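Local coordinates for protein probable glutathione S-transferase GSTU1 (Oryza sativa, PDB 1OYJ) that catalyses the conjugation of reduced glutathione to many hydrophobic electrophiles, as a tau-class plant enzyme linked to herbicide detoxification, at residues A[11-16]-A[214-219]; A[121-126]-A[173-178]. All blocks are in the same frame, centred on the assembly; numbering follows the deposited sequence.

Interaction 1: A[11-16]-A[214-219]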
loop_
_atom_site.group_PDB
_atom_site.type_symbol
_atom_site.label_atom_id
_atom_site.label_comp_id
_atom_site.label_asym_id
_atom_site.label_seq_id
_atom_site.Cartn_x
_atom_site.Cartn_y
_atom_site.Cartn_z
ATOM N N ASP A 11 13.482 -9.566 -11.829
ATOM C CA ASP A 11 12.132 -10.119 -11.811
ATOM C C ASP A 11 12.155 -11.660 -11.826
ATOM O O ASP A 11 13.246 -12.309 -11.791
ATOM C CB ASP A 11 11.475 -9.447 -13.005
ATOM C CG ASP A 11 9.942 -9.375 -12.953
ATOM O OD1 ASP A 11 9.284 -10.049 -12.122
ATOM O OD2 ASP A 11 9.359 -8.619 -13.769
ATOM N N PHE A 12 10.988 -12.268 -11.830
ATOM C CA PHE A 12 10.800 -13.698 -11.838
ATOM C C PHE A 12 9.691 -13.859 -12.882
ATOM O O PHE A 12 8.653 -13.136 -12.812
ATOM C CB PHE A 12 10.403 -14.212 -10.464
ATOM C CG PHE A 12 10.090 -15.675 -10.453
ATOM C CD1 PHE A 12 10.996 -16.559 -10.951
ATOM C CD2 PHE A 12 8.966 -16.165 -9.847
ATOM C CE1 PHE A 12 10.764 -17.952 -10.947
ATOM C CE2 PHE A 12 8.729 -17.564 -9.807
ATOM C CZ PHE A 12 9.620 -18.450 -10.399
ATOM N N TRP A 13 9.872 -14.722 -13.875
ATOM C CA TRP A 13 8.944 -14.747 -15.059
ATOM C C TRP A 13 7.443 -14.738 -14.775
ATOM O O TRP A 13 6.692 -13.983 -15.373
ATOM C CB TRP A 13 9.349 -15.935 -16.000
ATOM C CG TRP A 13 9.040 -17.262 -15.448
ATOM C CD1 TRP A 13 9.785 -17.953 -14.661
ATOM C CD2 TRP A 13 7.861 -18.003 -15.657
ATOM N NE1 TRP A 13 9.152 -19.103 -14.241
ATOM C CE2 TRP A 13 7.967 -19.176 -14.901
ATOM C CE3 TRP A 13 6.720 -17.798 -16.418
ATOM C CZ2 TRP A 13 6.955 -20.117 -14.824
ATOM C CZ3 TRP A 13 5.738 -18.740 -16.386
ATOM C CH2 TRP A 13 5.858 -19.888 -15.633
ATOM N N VAL A 14 6.996 -15.602 -13.885
ATOM C CA VAL A 14 5.562 -15.802 -13.591
ATOM C C VAL A 14 4.996 -14.780 -12.576
ATOM O O VAL A 14 3.798 -14.768 -12.300
ATOM C CB VAL A 14 5.357 -17.236 -13.054
ATOM C CG1 VAL A 14 5.808 -17.302 -11.558
ATOM C CG2 VAL A 14 3.893 -17.685 -13.178
ATOM N N SER A 15 5.852 -13.910 -12.008
ATOM C CA SER A 15 5.360 -12.883 -11.052
ATOM C C SER A 15 4.357 -11.865 -11.599
ATOM O O SER A 15 4.695 -11.056 -12.420
ATOM C CB SER A 15 6.495 -12.059 -10.429
ATOM O OG SER A 15 5.986 -11.131 -9.513
ATOM N N PRO A 16 3.187 -11.837 -10.992
ATOM C CA PRO A 16 2.164 -10.858 -11.365
ATOM C C PRO A 16 2.637 -9.466 -11.026
ATOM O O PRO A 16 2.308 -8.506 -11.727
ATOM C CB PRO A 16 0.970 -11.292 -10.565
ATOM C CG PRO A 16 1.474 -12.165 -9.484
ATOM C CD PRO A 16 2.705 -12.787 -10.006
ATOM N N PRO A 214 -2.853 -18.747 -19.623
ATOM C CA PRO A 214 -3.476 -19.392 -18.445
ATOM C C PRO A 214 -3.009 -20.823 -18.213
ATOM O O PRO A 214 -2.933 -21.279 -17.046
ATOM C CB PRO A 214 -4.966 -19.372 -18.775
ATOM C CG PRO A 214 -5.126 -18.300 -19.857
ATOM C CD PRO A 214 -3.854 -18.224 -20.603
ATOM N N GLU A 215 -2.673 -21.541 -19.299
ATOM C CA GLU A 215 -2.292 -22.924 -19.160
ATOM C C GLU A 215 -0.894 -22.993 -18.550
ATOM O O GLU A 215 -0.584 -23.819 -17.719
ATOM C CB GLU A 215 -2.282 -23.586 -20.564
ATOM C CG GLU A 215 -3.647 -23.819 -21.189
ATOM C CD GLU A 215 -4.193 -22.590 -21.937
ATOM O OE1 GLU A 215 -3.494 -21.541 -22.083
ATOM O OE2 GLU A 215 -5.400 -22.660 -22.312
ATOM N N LYS A 216 -0.018 -22.104 -18.958
ATOM C CA LYS A 216 1.284 -22.099 -18.335
ATOM C C LYS A 216 1.236 -21.784 -16.839
ATOM O O LYS A 216 1.918 -22.412 -16.029
ATOM C CB LYS A 216 2.155 -21.082 -19.039
ATOM C CG LYS A 216 3.583 -21.219 -18.581
ATOM C CD LYS A 216 4.591 -21.029 -19.541
ATOM C CE LYS A 216 5.982 -21.225 -18.903
ATOM N NZ LYS A 216 6.968 -21.221 -19.894
ATOM N N VAL A 217 0.360 -20.889 -16.453
ATOM C CA VAL A 217 0.186 -20.558 -15.045
ATOM C C VAL A 217 -0.428 -21.709 -14.320
ATOM O O VAL A 217 0.027 -22.041 -13.253
ATOM C CB VAL A 217 -0.641 -19.264 -14.827
ATOM C CG1 VAL A 217 -1.000 -18.991 -13.354
ATOM C CG2 VAL A 217 0.091 -18.051 -15.357
ATOM N N TYR A 218 -1.349 -22.415 -14.939
ATOM C CA TYR A 218 -1.976 -23.554 -14.244
ATOM C C TYR A 218 -0.958 -24.631 -13.960
ATOM O O TYR A 218 -1.068 -25.327 -12.959
ATOM C CB TYR A 218 -3.082 -24.164 -15.029
ATOM C CG TYR A 218 -3.906 -25.249 -14.297
ATOM C CD1 TYR A 218 -4.429 -25.024 -13.052
ATOM C CD2 TYR A 218 -4.141 -26.476 -14.881
ATOM C CE1 TYR A 218 -5.187 -25.962 -12.410
ATOM C CE2 TYR A 218 -4.901 -27.445 -14.218
ATOM C CZ TYR A 218 -5.407 -27.159 -12.995
ATOM O OH TYR A 218 -6.136 -28.064 -12.291
ATOM N N ASP A 219 -0.020 -24.796 -14.886
ATOM C CA ASP A 219 1.068 -25.754 -14.733
ATOM C C ASP A 219 2.002 -25.333 -13.612
ATOM O O ASP A 219 2.416 -26.140 -12.740
ATOM C CB ASP A 219 1.777 -25.838 -16.061
ATOM C CG ASP A 219 1.110 -26.824 -16.990
ATOM O OD1 ASP A 219 0.261 -27.669 -16.541
ATOM O OD2 ASP A 219 1.364 -26.775 -18.190
#
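In the glutathione-site loop between strand 7-11 and helix 16-28, Trp-13 and Val-14 touch Lys-216 and Val-217 of the C-terminal helix 214-229. The backbones stay apart, with 7.3 Å between Val-14 CA and Val-217 CA, and side chains bridge the distance. The main touch is the indole of Trp-13 with the lysine. The CH2 and CZ3 atoms of Trp-13 each lie 3.5 Å from Lys-216 CE. The ammonium then reaches over the ring. Lys-216 NZ is 4.8 Å from the centroid of the six-membered ring of Trp-13 and 24° off its normal, which makes a cation-pi contact. Lys-216 leaves the helix with CG anti to the backbone N and bends at chi2 (143°), and this brings its outer methylenes to the indole. The other face of the indole is backed by its own neighbour, as Val-14 CB sits 3.4 Å above the plane toward the rim. Deeper in, Val-14 CG2 meets Val-217 CG2 at 4.4 Å, a loose apolar touch between two buried valines. Phe-220, one turn further along the helix, also touches Val-14.

Bonds within the loop and to the following helix hold it. A type I turn runs from Phe-12 to Ser-15, closed by Ser-15 N to Phe-12 O at 3.0 Å. Phe-12 N also bonds to Asp-11 OD1 at 2.8 Å, meeting the anti side of the carboxylate from 29° out of its plane. Asp-11 OD2 forms a salt bridge with Arg-22. Ser-15 binds glutathione and is the N-cap of helix 16-28, with OG bonded to Gly-18 N. The arrangement belongs to the interface between the thioredoxin-like and all-helical domains of the GST fold, beside the glutathione site.

Interaction 2: A[121-126]-A[173-178]. With GSH (glutathione), chain O.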
loop_
_atom_site.group_PDB
_atom_site.type_symbol
_atom_site.label_atom_id
_atom_site.label_comp_id
_atom_site.label_asym_id
_atom_site.label_seq_id
_atom_site.Cartn_x
_atom_site.Cartn_y
_atom_site.Cartn_z
ATOM N N ARG A 121 -4.557 -19.417 -1.377
ATOM C CA ARG A 121 -5.327 -20.376 -0.600
ATOM C C ARG A 121 -5.985 -21.409 -1.472
ATOM O O ARG A 121 -6.213 -22.532 -1.002
ATOM C CB ARG A 121 -6.450 -19.676 0.168
ATOM C CG ARG A 121 -5.857 -18.627 1.157
ATOM C CD ARG A 121 -6.912 -17.850 1.909
ATOM N NE ARG A 121 -6.338 -17.040 2.978
ATOM C CZ ARG A 121 -7.079 -16.405 3.887
ATOM N NH1 ARG A 121 -8.416 -16.486 3.849
ATOM N NH2 ARG A 121 -6.484 -15.726 4.855
ATOM N N LEU A 122 -6.306 -21.050 -2.725
ATOM C CA LEU A 122 -7.030 -21.989 -3.573
ATOM C C LEU A 122 -6.153 -23.198 -3.913
ATOM O O LEU A 122 -6.660 -24.313 -4.151
ATOM C CB LEU A 122 -7.507 -21.341 -4.842
ATOM C CG LEU A 122 -8.389 -20.122 -4.676
ATOM C CD1 LEU A 122 -8.847 -19.608 -6.005
ATOM C CD2 LEU A 122 -9.627 -20.416 -3.850
ATOM N N TRP A 123 -4.846 -23.026 -3.909
ATOM C CA TRP A 123 -4.065 -24.223 -4.202
ATOM C C TRP A 123 -3.330 -24.767 -3.025
ATOM O O TRP A 123 -2.663 -25.836 -3.152
ATOM C CB TRP A 123 -3.112 -24.072 -5.398
ATOM C CG TRP A 123 -2.406 -22.871 -5.432
ATOM C CD1 TRP A 123 -1.263 -22.602 -4.824
ATOM C CD2 TRP A 123 -2.796 -21.703 -6.116
ATOM N NE1 TRP A 123 -0.876 -21.318 -5.096
ATOM C CE2 TRP A 123 -1.831 -20.727 -5.850
ATOM C CE3 TRP A 123 -3.884 -21.367 -6.912
ATOM C CZ2 TRP A 123 -1.903 -19.460 -6.335
ATOM C CZ3 TRP A 123 -3.944 -20.097 -7.419
ATOM C CH2 TRP A 123 -2.955 -19.163 -7.138
ATOM N N ARG A 124 -3.402 -24.035 -1.915
ATOM C CA ARG A 124 -2.829 -24.493 -0.657
ATOM C C ARG A 124 -3.817 -25.340 0.128
ATOM O O ARG A 124 -3.436 -26.214 0.885
ATOM C CB ARG A 124 -2.450 -23.342 0.214
ATOM C CG ARG A 124 -1.106 -22.735 -0.041
ATOM C CD ARG A 124 -0.882 -21.339 0.662
ATOM N NE ARG A 124 0.386 -20.741 0.209
ATOM C CZ ARG A 124 1.176 -19.903 0.914
ATOM N NH1 ARG A 124 2.314 -19.463 0.367
ATOM N NH2 ARG A 124 0.840 -19.496 2.139
ATOM N N LEU A 125 -5.093 -25.117 -0.080
ATOM C CA LEU A 125 -6.101 -25.843 0.660
ATOM C C LEU A 125 -6.706 -26.938 -0.203
ATOM O O LEU A 125 -6.399 -26.998 -1.389
ATOM C CB LEU A 125 -7.176 -24.869 1.089
ATOM C CG LEU A 125 -6.668 -23.706 1.933
ATOM C CD1 LEU A 125 -7.838 -22.762 2.076
ATOM C CD2 LEU A 125 -6.145 -24.157 3.308
ATOM N N LYS A 126 -7.515 -27.832 0.394
ATOM C CA LYS A 126 -8.235 -28.865 -0.350
ATOM C C LYS A 126 -9.666 -29.037 0.207
ATOM O O LYS A 126 -10.025 -28.420 1.224
ATOM C CB LYS A 126 -7.502 -30.177 -0.264
ATOM C CG LYS A 126 -7.039 -30.449 1.098
ATOM C CD LYS A 126 -5.930 -31.472 1.091
ATOM C CE LYS A 126 -5.857 -32.156 2.450
ATOM N NZ LYS A 126 -5.472 -33.585 2.264
ATOM N N THR A 173 -5.305 -11.785 -14.336
ATOM C CA THR A 173 -6.209 -12.405 -15.320
ATOM C C THR A 173 -5.578 -13.727 -15.854
ATOM O O THR A 173 -6.278 -14.639 -16.253
ATOM C CB THR A 173 -6.565 -11.518 -16.462
ATOM O OG1 THR A 173 -5.411 -11.202 -17.295
ATOM C CG2 THR A 173 -7.202 -10.232 -15.959
ATOM N N ALA A 174 -4.251 -13.830 -15.820
ATOM C CA ALA A 174 -3.620 -15.046 -16.231
ATOM C C ALA A 174 -3.775 -16.233 -15.237
ATOM O O ALA A 174 -3.488 -17.368 -15.618
ATOM C CB ALA A 174 -2.156 -14.847 -16.476
ATOM N N TRP A 175 -4.206 -15.926 -14.028
ATOM C CA TRP A 175 -4.483 -16.886 -12.982
ATOM C C TRP A 175 -5.955 -17.180 -12.885
ATOM O O TRP A 175 -6.348 -18.037 -12.082
ATOM C CB TRP A 175 -3.947 -16.335 -11.643
ATOM C CG TRP A 175 -2.494 -16.024 -11.642
ATOM C CD1 TRP A 175 -1.885 -15.114 -12.348
ATOM C CD2 TRP A 175 -1.466 -16.678 -10.886
ATOM N NE1 TRP A 175 -0.541 -15.105 -12.090
ATOM C CE2 TRP A 175 -0.265 -16.065 -11.188
ATOM C CE3 TRP A 175 -1.448 -17.703 -9.981
ATOM C CZ2 TRP A 175 0.940 -16.433 -10.603
ATOM C CZ3 TRP A 175 -0.236 -18.088 -9.460
ATOM C CH2 TRP A 175 0.910 -17.446 -9.748
ATOM N N PHE A 176 -6.806 -16.507 -13.662
ATOM C CA PHE A 176 -8.245 -16.708 -13.470
ATOM C C PHE A 176 -8.601 -18.208 -13.677
ATOM O O PHE A 176 -9.335 -18.811 -12.912
ATOM C CB PHE A 176 -9.119 -15.830 -14.366
ATOM C CG PHE A 176 -9.275 -14.381 -13.886
ATOM C CD1 PHE A 176 -8.633 -13.915 -12.749
ATOM C CD2 PHE A 176 -10.029 -13.492 -14.640
ATOM C CE1 PHE A 176 -8.751 -12.616 -12.366
ATOM C CE2 PHE A 176 -10.176 -12.159 -14.163
ATOM C CZ PHE A 176 -9.522 -11.753 -13.098
ATOM N N TYR A 177 -7.971 -18.800 -14.668
ATOM C CA TYR A 177 -8.234 -20.182 -15.037
ATOM C C TYR A 177 -7.914 -21.070 -13.883
ATOM O O TYR A 177 -8.723 -21.915 -13.553
ATOM C CB TYR A 177 -7.488 -20.583 -16.337
ATOM C CG TYR A 177 -7.609 -22.079 -16.663
ATOM C CD1 TYR A 177 -8.821 -22.635 -17.100
ATOM C CD2 TYR A 177 -6.540 -22.933 -16.499
ATOM C CE1 TYR A 177 -8.946 -24.057 -17.393
ATOM C CE2 TYR A 177 -6.644 -24.310 -16.809
ATOM C CZ TYR A 177 -7.854 -24.871 -17.252
ATOM O OH TYR A 177 -7.973 -26.239 -17.537
ATOM N N SER A 178 -6.761 -20.854 -13.256
ATOM C CA SER A 178 -6.346 -21.594 -12.102
ATOM C C SER A 178 -7.306 -21.383 -10.906
ATOM O O SER A 178 -7.565 -22.337 -10.170
ATOM C CB SER A 178 -4.902 -21.215 -11.719
ATOM O OG SER A 178 -3.982 -21.553 -12.743
HETATM N N1 GSH O . -7.211 -9.327 8.053
HETATM C CA1 GSH O . -7.246 -10.525 7.213
HETATM C C1 GSH O . -7.750 -11.662 8.073
HETATM O O11 GSH O . -7.101 -12.693 8.201
HETATM O O12 GSH O . -8.802 -11.567 8.674
HETATM C CB1 GSH O . -8.143 -10.235 5.953
HETATM C CG1 GSH O . -8.182 -11.418 4.978
HETATM C CD1 GSH O . -8.881 -11.265 3.609
HETATM O OE1 GSH O . -8.539 -10.393 2.830
HETATM N N2 GSH O . -9.813 -12.179 3.320
HETATM C CA2 GSH O . -10.355 -12.429 1.982
HETATM C C2 GSH O . -11.810 -12.115 1.908
HETATM O O2 GSH O . -12.509 -12.520 0.951
HETATM C CB2 GSH O . -10.076 -13.858 1.551
HETATM S SG2 GSH O . -8.294 -14.103 1.461
HETATM N N3 GSH O . -12.226 -11.330 2.947
HETATM C CA3 GSH O . -13.563 -10.760 2.976
HETATM C C3 GSH O . -13.864 -9.714 1.903
HETATM O O31 GSH O . -12.891 -9.174 1.277
HETATM O O32 GSH O . -15.088 -9.426 1.681
#
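Trp-123, on the last turn of helix 97-124, which closes with Leu-125 N bonded to Arg-121 O at 3.0 Å, meets Trp-175 at the entry to helix 176-183. Within the segment that leads into this second helix, Phe-176 N bonds to Thr-173 O at 3.2 Å. Leu-125 is where the chain leaves helical geometry.

Two buried indoles carry the contact. Trp-123 CH2 touches Trp-175 CE3 at 3.5 Å, and Trp-123 CZ2 lies 3.8 Å from Trp-175 CZ3. The six-membered rings are tilted by 30° and their centroids are 5.6 Å apart, slid so far that they barely overlap. The pair is therefore an apolar touch of benzo carbons, not a full stack. The chi1 of Trp-123 (44°) puts CG between the backbone N and the carbonyl carbon, and from there the ring points at Trp-175. Val-221 and Leu-224 of helix 214-229 also pack on Trp-123.

Arg-121 takes a different course, to a bound glutathione. Its CG lies anti to the carbonyl carbon (chi1 -61°), and the chain runs extended from CG to NE. The sulfur SG2 of this glutathione lies over one face of the guanidinium, 3.3 Å above the plane and offset toward the rim. Arg-121 NH1 is the guanidinium atom closest to SG2 of the ligand, at 3.4 Å. Lys-114 NZ is hydrogen-bonded to the same ligand, and Glu-136 makes a long, weak ion pair with Arg-121. With an alanine in place of Arg-121, the sulfur would probably lose this flat cationic surface, and Glu-136 its weak partner. The indole pair belongs to the interior of the all-helical C-terminal domain of the GST fold, and Arg-121 to a second glutathione pocket formed with Lys-114, Cys-118, Glu-136 and Ile-140.

Overall arrangement
Interaction 2 is nested within the chain loop that interaction 1 closes, and their centres lie 12 Å apart. They meet directly at helix 214-229. Val-217 of interaction 1 packs on Trp-175 of interaction 2, with Val-217 CG1 3.4 Å from Trp-175 CD2, and Tyr-218 rests on Ser-178. Interaction 1 joins the two domains and is only partly buried. Its cation-pi pair includes the exposed Lys-216, while its valines are buried. Interaction 2 stays within the C-terminal domain and is a buried touch of two indoles. Each also reaches glutathione, through Ser-15 in the N-terminal domain site and through Arg-121 in a separate helical pocket.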